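Local coordinates for cell surface protein (Putative S-layer protein) (Clostridioides difficile R20291, PDB 5NJL) that is probably an S-layer-associated cell wall protein of extended three-domain fold that shows cell adhesion in vitro, at residues L17-K20 with V21-L24; K52-N56 with I57-E61; A108-I111 with T112-K116; P170-S173 with T174-L178; T231-G234 with N235-N239. All blocks are in the same frame, centred on the assembly; numbering follows the deposited sequence. Where two conformers were deposited one is given.

Interaction 1. Residues L17-K20 with V21-L24; sequences LVSK and VRDL. With SO4 (sulfate ion), chain B.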
loop_
_atom_site.group_PDB
_atom_site.type_symbol
_atom_site.label_atom_id
_atom_site.label_comp_id
_atom_site.label_asym_id
_atom_site.label_seq_id
_atom_site.Cartn_x
_atom_site.Cartn_y
_atom_site.Cartn_z
ATOM N N LEU A 17 -9.316 7.562 -15.723
ATOM C CA LEU A 17 -8.067 6.990 -15.225
ATOM C C LEU A 17 -6.839 7.797 -15.712
ATOM O O LEU A 17 -5.910 8.075 -14.938
ATOM C CB LEU A 17 -7.917 5.539 -15.647
ATOM C CG LEU A 17 -6.628 4.857 -15.205
ATOM C CD1 LEU A 17 -6.577 4.750 -13.688
ATOM C CD2 LEU A 17 -6.451 3.489 -15.823
ATOM N N VAL A 18 -6.828 8.152 -16.996
ATOM C CA VAL A 18 -5.743 8.985 -17.543
ATOM C C VAL A 18 -5.602 10.279 -16.778
ATOM O O VAL A 18 -4.487 10.658 -16.419
ATOM C CB VAL A 18 -5.919 9.243 -19.050
ATOM C CG1 VAL A 18 -5.029 10.380 -19.545
ATOM C CG2 VAL A 18 -5.636 7.956 -19.792
ATOM N N SER A 19 -6.720 10.943 -16.510
ATOM C CA SER A 19 -6.702 12.177 -15.754
ATOM C C SER A 19 -6.130 12.004 -14.354
ATOM O O SER A 19 -5.295 12.813 -13.920
ATOM C CB SER A 19 -8.095 12.790 -15.697
ATOM O OG SER A 19 -8.528 13.020 -17.020
ATOM N N LYS A 20 -6.556 10.955 -13.665
ATOM C CA LYS A 20 -6.050 10.681 -12.310
ATOM C C LYS A 20 -4.577 10.286 -12.305
ATOM O O LYS A 20 -3.813 10.795 -11.491
ATOM C CB LYS A 20 -6.887 9.604 -11.618
ATOM C CG LYS A 20 -8.294 10.086 -11.270
ATOM C CD LYS A 20 -9.060 9.055 -10.431
ATOM C CE LYS A 20 -10.315 9.645 -9.788
ATOM N NZ LYS A 20 -11.469 9.604 -10.730
ATOM N N VAL A 21 -4.175 9.401 -13.210
ATOM C CA VAL A 21 -2.781 8.952 -13.275
ATOM C C VAL A 21 -1.843 10.097 -13.706
ATOM O O VAL A 21 -0.701 10.190 -13.228
ATOM C CB VAL A 21 -2.627 7.733 -14.168
ATOM C CG1 VAL A 21 -1.171 7.322 -14.322
ATOM C CG2 VAL A 21 -3.412 6.579 -13.590
ATOM N N ARG A 22 -2.317 10.973 -14.583
ATOM C CA ARG A 22 -1.531 12.149 -14.962
ATOM C C ARG A 22 -1.179 12.966 -13.718
ATOM O O ARG A 22 0.001 13.369 -13.534
ATOM C CB ARG A 22 -2.266 13.024 -15.999
ATOM C CG ARG A 22 -1.561 14.345 -16.343
ATOM C CD ARG A 22 -2.400 15.313 -17.195
ATOM N NE ARG A 22 -2.684 14.795 -18.550
ATOM C CZ ARG A 22 -3.897 14.451 -19.019
ATOM N NH1 ARG A 22 -4.019 13.981 -20.246
ATOM N NH2 ARG A 22 -4.996 14.551 -18.277
ATOM N N ASP A 23 -2.182 13.197 -12.864
ATOM C CA ASP A 23 -1.950 13.965 -11.638
ATOM C C ASP A 23 -0.985 13.243 -10.677
ATOM O O ASP A 23 -0.103 13.889 -10.101
ATOM C CB ASP A 23 -3.280 14.360 -10.971
ATOM C CG ASP A 23 -4.109 15.342 -11.823
ATOM O OD1 ASP A 23 -3.555 16.000 -12.740
ATOM O OD2 ASP A 23 -5.328 15.455 -11.572
ATOM N N LEU A 24 -1.116 11.920 -10.538
ATOM C CA LEU A 24 -0.200 11.126 -9.715
ATOM C C LEU A 24 1.219 11.196 -10.216
ATOM O O LEU A 24 2.156 11.324 -9.424
ATOM C CB LEU A 24 -0.603 9.655 -9.669
ATOM C CG LEU A 24 -1.928 9.332 -8.953
ATOM C CD1 LEU A 24 -2.148 7.851 -9.070
ATOM C CD2 LEU A 24 -1.957 9.791 -7.494
HETATM S S SO4 B . -8.063 16.607 -17.099
HETATM O O1 SO4 B . -7.853 15.265 -17.652
HETATM O O2 SO4 B . -7.887 17.576 -18.215
HETATM O O3 SO4 B . -9.440 16.704 -16.550
HETATM O O4 SO4 B . -7.093 16.886 -16.010
HETATM O O HOH W 1 -5.128 15.363 -15.424
#
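Leu17 and Val21 stand side by side one turn apart on the alpha-helix 14-25, an amphipathic helix with one side packed on a beta-sheet. Backbone bonds of the i to i+4 kind run through the segment: Val21 N donates to Leu17 O at 2.8 Å, nearly straight at 169°, Arg22 N to Val18 O and Leu24 N to Lys20 O follow, and the link from Asp23 N to Ser19 O is weak. The apolar contact is made by branch ends: Leu17 CD1 lies 3.7 Å from Val21 CG2, the two side chains running in the same direction. Leu17 continues onto Ile209 and Ile211 of strand 204-212, while Val21 and Leu24 reach Ile77, so this side of the helix belongs to the core. On the polar side Arg22 leaves the helix with CG trans to its backbone N (chi1 174°) and then bends at chi3, which brings the guanidinium back past Val18, with NH1 3.8 Å from Val18 CG1. A sulfate, probably from the crystallisation liquor, sits by the same group; its O1 lies near the guanidinium plane, 3.0 Å from Arg22 NH2. Ser19 OG also approaches O1, at a distance too short to be trusted in detail. One water lies in the plane of the guanidinium at its edge, accepting from Arg22 NH2 at 3.0 Å and placed 3.0 Å from Ser19 O.

Interaction 2. Residues K52-N56 with I57-E61; sequences KIITN and IDELE. With SO4 (sulfate ion), chain K; SO4 (sulfate ion), chain Q.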
loop_
_atom_site.group_PDB
_atom_site.type_symbol
_atom_site.label_atom_id
_atom_site.label_comp_id
_atom_site.label_asym_id
_atom_site.label_seq_id
_atom_site.Cartn_x
_atom_site.Cartn_y
_atom_site.Cartn_z
ATOM N N LYS A 52 5.281 -3.219 -17.324
ATOM C CA LYS A 52 6.464 -2.390 -17.534
ATOM C C LYS A 52 6.251 -1.032 -16.898
ATOM O O LYS A 52 5.166 -0.478 -16.984
ATOM C CB LYS A 52 6.721 -2.240 -19.024
ATOM C CG LYS A 52 7.409 -3.466 -19.604
ATOM C CD LYS A 52 7.019 -3.738 -21.045
ATOM C CE LYS A 52 7.817 -4.921 -21.583
ATOM N NZ LYS A 52 7.167 -5.514 -22.783
ATOM N N ILE A 53 7.293 -0.511 -16.254
ATOM C CA ILE A 53 7.281 0.823 -15.690
ATOM C C ILE A 53 7.179 1.829 -16.831
ATOM O O ILE A 53 7.863 1.702 -17.816
ATOM C CB ILE A 53 8.551 1.115 -14.834
ATOM C CG1 ILE A 53 8.588 0.194 -13.598
ATOM C CG2 ILE A 53 8.574 2.574 -14.375
ATOM C CD1 ILE A 53 9.988 -0.015 -13.030
ATOM N N ILE A 54 6.300 2.808 -16.691
ATOM C CA ILE A 54 6.251 3.945 -17.609
ATOM C C ILE A 54 6.763 5.152 -16.884
ATOM O O ILE A 54 6.612 5.237 -15.673
ATOM C CB ILE A 54 4.828 4.190 -18.171
ATOM C CG1 ILE A 54 3.816 4.585 -17.083
ATOM C CG2 ILE A 54 4.370 2.935 -18.891
ATOM C CD1 ILE A 54 2.489 5.073 -17.641
ATOM N N THR A 55 7.372 6.084 -17.612
ATOM C CA THR A 55 7.875 7.323 -17.017
ATOM C C THR A 55 7.146 8.580 -17.424
ATOM O O THR A 55 7.401 9.647 -16.837
ATOM C CB THR A 55 9.361 7.511 -17.339
ATOM O OG1 THR A 55 9.554 7.479 -18.771
ATOM C CG2 THR A 55 10.166 6.396 -16.669
ATOM N N ASN A 56 6.234 8.463 -18.407
ATOM C CA ASN A 56 5.402 9.581 -18.867
ATOM C C ASN A 56 3.981 9.055 -19.090
ATOM O O ASN A 56 3.793 7.949 -19.589
ATOM C CB ASN A 56 5.911 10.178 -20.202
ATOM C CG ASN A 56 5.271 11.534 -20.536
ATOM O OD1 ASN A 56 4.112 11.639 -21.009
ATOM N ND2 ASN A 56 6.048 12.603 -20.311
ATOM N N ILE A 57 3.001 9.864 -18.729
ATOM C CA ILE A 57 1.581 9.556 -18.944
ATOM C C ILE A 57 1.233 9.222 -20.411
ATOM O O ILE A 57 0.344 8.404 -20.661
ATOM C CB ILE A 57 0.683 10.695 -18.386
ATOM C CG1 ILE A 57 -0.797 10.313 -18.406
ATOM C CG2 ILE A 57 0.922 12.026 -19.089
ATOM C CD1 ILE A 57 -1.155 9.111 -17.553
ATOM N N ASP A 58 1.942 9.823 -21.367
ATOM C CA ASP A 58 1.709 9.515 -22.778
ATOM C C ASP A 58 1.948 8.052 -23.111
ATOM O O ASP A 58 1.288 7.512 -23.998
ATOM C CB ASP A 58 2.512 10.401 -23.750
ATOM C CG ASP A 58 2.174 10.069 -25.204
ATOM O OD1 ASP A 58 0.999 10.280 -25.582
ATOM O OD2 ASP A 58 3.027 9.513 -25.925
ATOM N N GLU A 59 2.824 7.374 -22.376
ATOM C CA GLU A 59 3.004 5.950 -22.608
ATOM C C GLU A 59 1.707 5.172 -22.364
ATOM O O GLU A 59 1.397 4.236 -23.114
ATOM C CB GLU A 59 4.126 5.370 -21.758
ATOM C CG GLU A 59 5.500 5.897 -22.124
ATOM C CD GLU A 59 6.561 5.299 -21.229
ATOM O OE1 GLU A 59 6.802 4.078 -21.320
ATOM O OE2 GLU A 59 7.120 6.053 -20.426
ATOM N N LEU A 60 0.972 5.563 -21.323
ATOM C CA LEU A 60 -0.326 4.949 -21.022
ATOM C C LEU A 60 -1.367 5.356 -22.055
ATOM O O LEU A 60 -2.110 4.514 -22.545
ATOM C CB LEU A 60 -0.800 5.308 -19.612
ATOM C CG LEU A 60 -2.229 4.899 -19.253
ATOM C CD1 LEU A 60 -2.349 3.395 -19.286
ATOM C CD2 LEU A 60 -2.577 5.450 -17.886
ATOM N N GLU A 61 -1.444 6.646 -22.360
ATOM C CA GLU A 61 -2.392 7.132 -23.377
ATOM C C GLU A 61 -2.228 6.431 -24.714
ATOM O O GLU A 61 -3.221 6.004 -25.310
ATOM C CB GLU A 61 -2.308 8.629 -23.557
ATOM C CG GLU A 61 -2.785 9.390 -22.360
ATOM C CD GLU A 61 -2.478 10.863 -22.445
ATOM O OE1 GLU A 61 -1.301 11.289 -22.190
ATOM O OE2 GLU A 61 -3.435 11.602 -22.742
HETATM S S SO4 K . 10.591 -2.354 -16.140
HETATM O O1 SO4 K . 10.428 -2.962 -17.486
HETATM O O2 SO4 K . 11.194 -1.002 -16.253
HETATM O O3 SO4 K . 9.271 -2.264 -15.490
HETATM O O4 SO4 K . 11.462 -3.204 -15.299
HETATM S S SO4 Q . 10.927 10.402 -19.636
HETATM O O1 SO4 Q . 11.388 9.092 -20.142
HETATM O O2 SO4 Q . 11.671 11.480 -20.321
HETATM O O3 SO4 Q . 9.480 10.559 -19.898
HETATM O O4 SO4 Q . 11.195 10.485 -18.182
#
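Strand 52-54 turns through Thr55 and Asn56 into helix 57-65, the short strand and helix segments running at 122° to each other with their axes 8.8 Å apart at closest approach. Asn56 is the N-cap, and with Glu59 it forms a capping box. In the conformer described, Asn56 OD1 accepts from Asp58 N at 2.9 Å, in the carbonyl plane and on a lone pair, the bond nearly straight at 167°; CG stands trans to the backbone N (chi1 -167°), which swings the amide over the first turn. Glu59 OE2 takes two backbone donors from one face of the carboxylate, Thr55 N at 2.8 Å from above the plane and Asn56 N at 3.3 Å on the anti side. Glu59 N in turn donates to Asn56 O at 3.0 Å. Beneath this polar ring Ile54 slides past the Glu59 chain in the opposite direction, CG2 coming 3.6 Å from Glu59 OE1, and its CD1 meets Leu60 CB at 3.8 Å. Ile54 continues onto Ile42 and Met25, and Leu60 onto Val44. Ile53 N holds one sulfate and Thr55 OG1 another, both probably from the crystallisation liquor. The chemistry is that of a capped helix N-terminus: side-chain oxygens take the amides of Thr55, Asn56 and Asp58, while Glu59 N uses Asn56 O, and the amide bonds to Glu59 would be expected to stabilise its negative charge.

Interaction 3. Residues A108-I111 with T112-K116; sequences ANSI and TEKAK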
loop_
_atom_site.group_PDB
_atom_site.type_symbol
_atom_site.label_atom_id
_atom_site.label_comp_id
_atom_site.label_asym_id
_atom_site.label_seq_id
_atom_site.Cartn_x
_atom_site.Cartn_y
_atom_site.Cartn_z
ATOM N N ALA A 108 11.448 -1.436 25.389
ATOM C CA ALA A 108 11.740 -1.453 26.825
ATOM C C ALA A 108 12.811 -2.494 27.144
ATOM O O ALA A 108 13.783 -2.195 27.836
ATOM C CB ALA A 108 10.475 -1.706 27.632
ATOM N N ASN A 109 12.643 -3.696 26.588
ATOM C CA ASN A 109 13.637 -4.764 26.770
ATOM C C ASN A 109 14.975 -4.406 26.186
ATOM O O ASN A 109 16.009 -4.622 26.825
ATOM C CB ASN A 109 13.155 -6.079 26.172
ATOM C CG ASN A 109 11.999 -6.679 26.936
ATOM O OD1 ASN A 109 11.859 -6.479 28.143
ATOM N ND2 ASN A 109 11.174 -7.448 26.237
ATOM N N SER A 110 14.978 -3.835 24.985
ATOM C CA SER A 110 16.224 -3.439 24.345
ATOM C C SER A 110 16.980 -2.358 25.124
ATOM O O SER A 110 18.200 -2.452 25.334
ATOM C CB SER A 110 15.952 -2.942 22.923
ATOM O OG SER A 110 17.127 -2.364 22.391
ATOM N N ILE A 111 16.260 -1.316 25.538
ATOM C CA ILE A 111 16.877 -0.243 26.326
ATOM C C ILE A 111 17.437 -0.776 27.662
ATOM O O ILE A 111 18.572 -0.441 28.049
ATOM C CB ILE A 111 15.897 0.920 26.577
ATOM C CG1 ILE A 111 15.591 1.634 25.245
ATOM C CG2 ILE A 111 16.505 1.915 27.568
ATOM C CD1 ILE A 111 14.417 2.605 25.317
ATOM N N THR A 112 16.657 -1.608 28.333
ATOM C CA THR A 112 17.061 -2.183 29.627
ATOM C C THR A 112 18.375 -2.979 29.440
ATOM O O THR A 112 19.322 -2.827 30.214
ATOM C CB THR A 112 15.924 -3.050 30.187
ATOM O OG1 THR A 112 14.777 -2.232 30.400
ATOM C CG2 THR A 112 16.294 -3.743 31.491
ATOM N N GLU A 113 18.451 -3.756 28.358
ATOM C CA GLU A 113 19.667 -4.512 28.042
ATOM C C GLU A 113 20.819 -3.585 27.664
ATOM O O GLU A 113 21.908 -3.717 28.198
ATOM C CB GLU A 113 19.389 -5.550 26.946
ATOM C CG GLU A 113 20.566 -6.470 26.609
ATOM C CD GLU A 113 20.944 -7.451 27.721
ATOM O OE1 GLU A 113 22.039 -8.054 27.614
ATOM O OE2 GLU A 113 20.169 -7.636 28.696
ATOM N N LYS A 114 20.583 -2.632 26.772
ATOM C CA LYS A 114 21.614 -1.669 26.402
ATOM C C LYS A 114 22.170 -0.873 27.589
ATOM O O LYS A 114 23.360 -0.585 27.604
ATOM C CB LYS A 114 21.120 -0.677 25.341
ATOM C CG LYS A 114 21.122 -1.194 23.919
ATOM C CD LYS A 114 20.404 -0.188 23.029
ATOM C CE LYS A 114 20.755 -0.321 21.556
ATOM N NZ LYS A 114 20.146 -1.522 20.944
ATOM N N ALA A 115 21.330 -0.544 28.570
ATOM C CA ALA A 115 21.776 0.253 29.717
ATOM C C ALA A 115 22.830 -0.449 30.568
ATOM O O ALA A 115 23.621 0.221 31.225
ATOM C CB ALA A 115 20.604 0.659 30.596
ATOM N N LYS A 116 22.840 -1.778 30.553
ATOM C CA LYS A 116 23.874 -2.546 31.267
ATOM C C LYS A 116 25.308 -2.263 30.810
ATOM O O LYS A 116 26.223 -2.334 31.629
ATOM C CB LYS A 116 23.597 -4.042 31.161
ATOM C CG LYS A 116 22.363 -4.472 31.927
ATOM C CD LYS A 116 22.017 -5.913 31.650
ATOM C CE LYS A 116 20.723 -6.269 32.357
ATOM N NZ LYS A 116 20.358 -7.676 32.058
#
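Ala108 O takes two bonds from Thr112, one turn further along the alpha-helix 101-115. Thr112 OG1 donates to it at 2.8 Å and Thr112 N at 3.0 Å, and the two donors approach from opposite faces of the carbonyl plane. The hydroxyl can do this because OG1 points back beside its own backbone N (chi1 -62°), a common way for a helical threonine to return its proton to the preceding turn. The i to i+4 ladder then runs on from Glu113 N to Asn109 O, from Lys114 N to Ser110 O at 2.8 Å and from Ala115 N to Ile111 O. Side-chain polar links are looser: Glu113 and Lys116 form a weak salt bridge near the C-terminal end. The aliphatic chain of Lys114 packs along the helix surface, its CG 3.5 Å from Ser110 O. Most of the packing is made by Ile111 and Ala108: buried Ile111 meets Val128 and Ala130 of strand 126-133, Ile141 of strand 138-145 and Tyr123, while Ala108 rests on Tyr132 and Leu139. This packs the helix onto strands 126-133 and 138-145. Among the polar side chains, Lys114 bends at chi4 (73°) to turn NZ back toward Ser110 OG, a weak hydrogen bond of 3.5 Å.

Interaction 4. Residues P170-S173 with T174-L178; sequences PVDS and TGTNL. With SO4 (sulfate ion), chain I.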
loop_
_atom_site.group_PDB
_atom_site.type_symbol
_atom_site.label_atom_id
_atom_site.label_comp_id
_atom_site.label_asym_id
_atom_site.label_seq_id
_atom_site.Cartn_x
_atom_site.Cartn_y
_atom_site.Cartn_z
ATOM N N PRO A 170 19.473 14.371 22.452
ATOM C CA PRO A 170 18.109 14.779 22.677
ATOM C C PRO A 170 17.928 16.263 22.356
ATOM O O PRO A 170 18.895 16.949 22.061
ATOM C CB PRO A 170 17.915 14.493 24.173
ATOM C CG PRO A 170 19.272 14.749 24.756
ATOM C CD PRO A 170 20.221 14.237 23.715
ATOM N N VAL A 171 16.699 16.734 22.431
ATOM C CA VAL A 171 16.336 18.108 22.168
ATOM C C VAL A 171 15.931 18.825 23.442
ATOM O O VAL A 171 15.157 18.292 24.250
ATOM C CB VAL A 171 15.188 18.160 21.149
ATOM C CG1 VAL A 171 14.766 19.579 20.839
ATOM C CG2 VAL A 171 15.614 17.433 19.891
ATOM N N ASP A 172 16.431 20.050 23.602
ATOM C CA ASP A 172 16.080 20.892 24.739
ATOM C C ASP A 172 15.021 21.949 24.361
ATOM O O ASP A 172 14.466 21.905 23.251
ATOM C CB ASP A 172 17.362 21.461 25.406
ATOM C CG ASP A 172 18.002 22.645 24.666
ATOM O OD1 ASP A 172 17.484 23.084 23.610
ATOM O OD2 ASP A 172 19.080 23.127 25.169
ATOM N N SER A 173 14.759 22.891 25.254
ATOM C CA SER A 173 13.639 23.818 25.075
ATOM C C SER A 173 13.922 24.882 24.001
ATOM O O SER A 173 13.000 25.513 23.510
ATOM C CB SER A 173 13.285 24.490 26.393
ATOM O OG SER A 173 14.404 25.219 26.895
ATOM N N THR A 174 15.181 25.040 23.605
ATOM C CA THR A 174 15.527 25.932 22.507
ATOM C C THR A 174 15.299 25.306 21.157
ATOM O O THR A 174 15.447 25.989 20.157
ATOM C CB THR A 174 17.018 26.356 22.512
ATOM O OG1 THR A 174 17.853 25.219 22.181
ATOM C CG2 THR A 174 17.398 26.933 23.828
ATOM N N GLY A 175 14.969 24.021 21.107
ATOM C CA GLY A 175 14.885 23.292 19.874
ATOM C C GLY A 175 16.206 22.714 19.408
ATOM O O GLY A 175 16.244 22.082 18.373
ATOM N N THR A 176 17.278 22.886 20.182
ATOM C CA THR A 176 18.603 22.393 19.777
ATOM C C THR A 176 18.738 20.905 20.101
ATOM O O THR A 176 18.325 20.467 21.169
ATOM C CB THR A 176 19.729 23.191 20.492
ATOM O OG1 THR A 176 19.662 24.579 20.111
ATOM C CG2 THR A 176 21.086 22.642 20.130
ATOM N N ASN A 177 19.305 20.146 19.173
ATOM C CA ASN A 177 19.806 18.793 19.447
ATOM C C ASN A 177 21.127 18.917 20.200
ATOM O O ASN A 177 22.143 19.314 19.661
ATOM C CB ASN A 177 19.937 17.978 18.142
ATOM C CG ASN A 177 18.584 17.587 17.587
ATOM O OD1 ASN A 177 18.030 16.561 17.955
ATOM N ND2 ASN A 177 18.020 18.429 16.772
ATOM N N LEU A 178 21.070 18.618 21.479
ATOM C CA LEU A 178 22.106 18.953 22.444
ATOM C C LEU A 178 22.955 17.724 22.742
ATOM O O LEU A 178 22.435 16.631 22.878
ATOM C CB LEU A 178 21.365 19.483 23.694
ATOM C CG LEU A 178 22.145 20.070 24.838
ATOM C CD1 LEU A 178 22.851 21.346 24.406
ATOM C CD2 LEU A 178 21.219 20.323 26.014
HETATM S S SO4 I . 14.608 25.890 30.503
HETATM O O1 SO4 I . 16.040 25.844 30.116
HETATM O O2 SO4 I . 13.765 25.206 29.498
HETATM O O3 SO4 I . 14.189 27.309 30.620
HETATM O O4 SO4 I . 14.428 25.194 31.800
#
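Asp172 and Thr174 hold together a tight loop, a type I beta turn from Asp172 to Gly175 whose flanks meet in a single beta bridge between Val171 and Asn177. The close part is the polar knot inside the turn. Asp172 OD1 receives Thr174 OG1 at 2.6 Å on its syn lone pair and Thr174 N at 3.0 Å from above the carboxylate plane; Thr176 N adds a weak bond to the same oxygen. The torsion chi1 of 78° sets the Asp172 carboxylate between its own N and carbonyl carbon, from where it curls over the turn. Thr174 OG1 accepts from Thr176 N, an ST turn, and also from Thr176 OG1 at 2.8 Å. Gly175 N closes the turn on Asp172 O; at the positive phi of Gly175, 86°, the absence of CB avoids a clash with the preceding carbonyl. Further back, Leu178 N reaches Pro170 O at 2.8 Å and Asp172 N reaches Thr176 O. Pro170 also packs on Pro180 and Ile190, and Leu178 on Phe185, while backbone bonds join Val171 to Val191 and Lys192. The solvent side is looser: Ser173 at the tip gives its hydroxyl to a sulfate, probably from the crystallisation liquor, with OG 2.7 Å from O2, and Lys189 NZ binds the same ion. On the flank, the Asn177 amide crosses Val171, its OD1 3.2 Å from Val171 CG2.

Interaction 5. Residues T231-G234 with N235-N239; sequences TVKG and NMVAN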
loop_
_atom_site.group_PDB
_atom_site.type_symbol
_atom_site.label_atom_id
_atom_site.label_comp_id
_atom_site.label_asym_id
_atom_site.label_seq_id
_atom_site.Cartn_x
_atom_site.Cartn_y
_atom_site.Cartn_z
ATOM N N THR A 231 -30.941 -21.025 -22.769
ATOM C CA THR A 231 -32.033 -20.077 -22.906
ATOM C C THR A 231 -31.894 -19.368 -24.254
ATOM O O THR A 231 -30.933 -19.582 -24.985
ATOM C CB THR A 231 -32.009 -19.027 -21.786
ATOM O OG1 THR A 231 -30.714 -18.410 -21.744
ATOM C CG2 THR A 231 -32.340 -19.670 -20.432
ATOM N N VAL A 232 -32.866 -18.527 -24.584
ATOM C CA VAL A 232 -32.786 -17.704 -25.783
ATOM C C VAL A 232 -31.525 -16.816 -25.692
ATOM O O VAL A 232 -30.736 -16.733 -26.654
ATOM C CB VAL A 232 -34.080 -16.880 -25.964
ATOM C CG1 VAL A 232 -33.927 -15.811 -27.045
ATOM C CG2 VAL A 232 -35.243 -17.832 -26.306
ATOM N N LYS A 233 -31.319 -16.189 -24.531
ATOM C CA LYS A 233 -30.106 -15.379 -24.326
ATOM C C LYS A 233 -28.847 -16.233 -24.461
ATOM O O LYS A 233 -27.870 -15.815 -25.096
ATOM C CB LYS A 233 -30.116 -14.643 -22.979
ATOM C CG LYS A 233 -28.830 -13.852 -22.760
ATOM C CD LYS A 233 -29.017 -12.644 -21.867
ATOM C CE LYS A 233 -27.728 -11.839 -21.777
ATOM N NZ LYS A 233 -28.035 -10.507 -21.201
ATOM N N GLY A 234 -28.874 -17.434 -23.885
ATOM C CA GLY A 234 -27.745 -18.369 -24.028
ATOM C C GLY A 234 -27.401 -18.688 -25.465
ATOM O O GLY A 234 -26.229 -18.733 -25.844
ATOM N N ASN A 235 -28.421 -18.907 -26.292
ATOM C CA ASN A 235 -28.180 -19.164 -27.726
ATOM C C ASN A 235 -27.604 -17.976 -28.479
ATOM O O ASN A 235 -26.784 -18.152 -29.375
ATOM C CB ASN A 235 -29.442 -19.710 -28.415
ATOM C CG ASN A 235 -29.671 -21.165 -28.093
ATOM O OD1 ASN A 235 -28.777 -21.983 -28.285
ATOM N ND2 ASN A 235 -30.840 -21.489 -27.550
ATOM N N MET A 236 -28.039 -16.769 -28.132
ATOM C CA MET A 236 -27.476 -15.547 -28.724
ATOM C C MET A 236 -25.968 -15.417 -28.389
ATOM O O MET A 236 -25.124 -15.141 -29.256
ATOM C CB MET A 236 -28.281 -14.348 -28.204
ATOM C CG MET A 236 -27.913 -12.986 -28.763
ATOM S SD MET A 236 -29.131 -11.769 -28.188
ATOM C CE MET A 236 -28.869 -11.724 -26.409
ATOM N N VAL A 237 -25.637 -15.704 -27.136
ATOM C CA VAL A 237 -24.244 -15.667 -26.664
ATOM C C VAL A 237 -23.451 -16.731 -27.399
ATOM O O VAL A 237 -22.423 -16.438 -28.010
ATOM C CB VAL A 237 -24.151 -15.875 -25.133
ATOM C CG1 VAL A 237 -22.683 -15.953 -24.676
ATOM C CG2 VAL A 237 -24.870 -14.755 -24.394
ATOM N N ALA A 238 -23.961 -17.960 -27.411
ATOM C CA ALA A 238 -23.289 -19.050 -28.122
ATOM C C ALA A 238 -23.097 -18.756 -29.605
ATOM O O ALA A 238 -22.122 -19.201 -30.189
ATOM C CB ALA A 238 -24.035 -20.362 -27.927
ATOM N N ASN A 239 -24.011 -17.983 -30.209
ATOM C CA ASN A 239 -23.885 -17.583 -31.620
ATOM C C ASN A 239 -23.022 -16.325 -31.849
ATOM O O ASN A 239 -22.853 -15.883 -32.989
ATOM C CB ASN A 239 -25.288 -17.392 -32.245
ATOM C CG ASN A 239 -26.036 -18.711 -32.418
ATOM O OD1 ASN A 239 -25.449 -19.710 -32.807
ATOM N ND2 ASN A 239 -27.338 -18.707 -32.130
#
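A short alpha-helix, 232-238, is entered here through its N-cap, and Thr231 and Asn235 span its first turn. Asn235 N donates to Thr231 O at 2.9 Å, and the same ladder continues from Met236 N to Val232 O, from Val237 N to Lys233 O at 3.0 Å and from Ala238 N to Gly234 O, the last nearly straight at 169°. The cap itself is made by the Thr231 hydroxyl: OG1 accepts from Gly234 N at 3.0 Å. Its chi1 of 54° lodges OG1 between the backbone N and the carbonyl carbon, facing the first turn. The same hydroxyl is also hydrogen-bonded to Asp223 O, and the Thr231 backbone pairs with Leu224, so the helix start is fixed to the end of helix 221-224. Buried Gly234 lies in the first turn and presents only backbone there. Side chains add light contacts along the helix. Lys233 and Met236 extend from neighbouring turns, with Lys233 CG 4.2 Å from Met236 CE, the methionine bending at chi3 to bring its methyl round. Val237 faces inward, packing on Ile262 and Tyr264 of strand 258-265 and on Leu291 of helix 281-291, which Ala238 touches too; this joins the short helix to the sheet and to the C-terminal helix. Against the backbone of the preceding turn, Val237 CG2 sits 3.3 Å from Lys233 O.

Interactions 1 and 2 form one local unit, their centres 11 Å apart: helices 14-25 and 57-65 lie against each other on the same sheet. Ile57 CD1 meets Val21 CG1 at 3.7 Å, Val18 CG1 meets Glu61 CG at 3.7 Å, and Arg22 NH1 makes a long, weak ion pair with Glu61 OE2 at 3.5 Å. Interactions 3 and 4 are separate from these but near one another, with centres 24 Å apart and nearest atoms about 12 Å apart. Interaction 5 lies remote from both groups, its centre 39 Å from interaction 1 and 77 Å from interaction 4, consistent with the extended three-domain shape of the molecule.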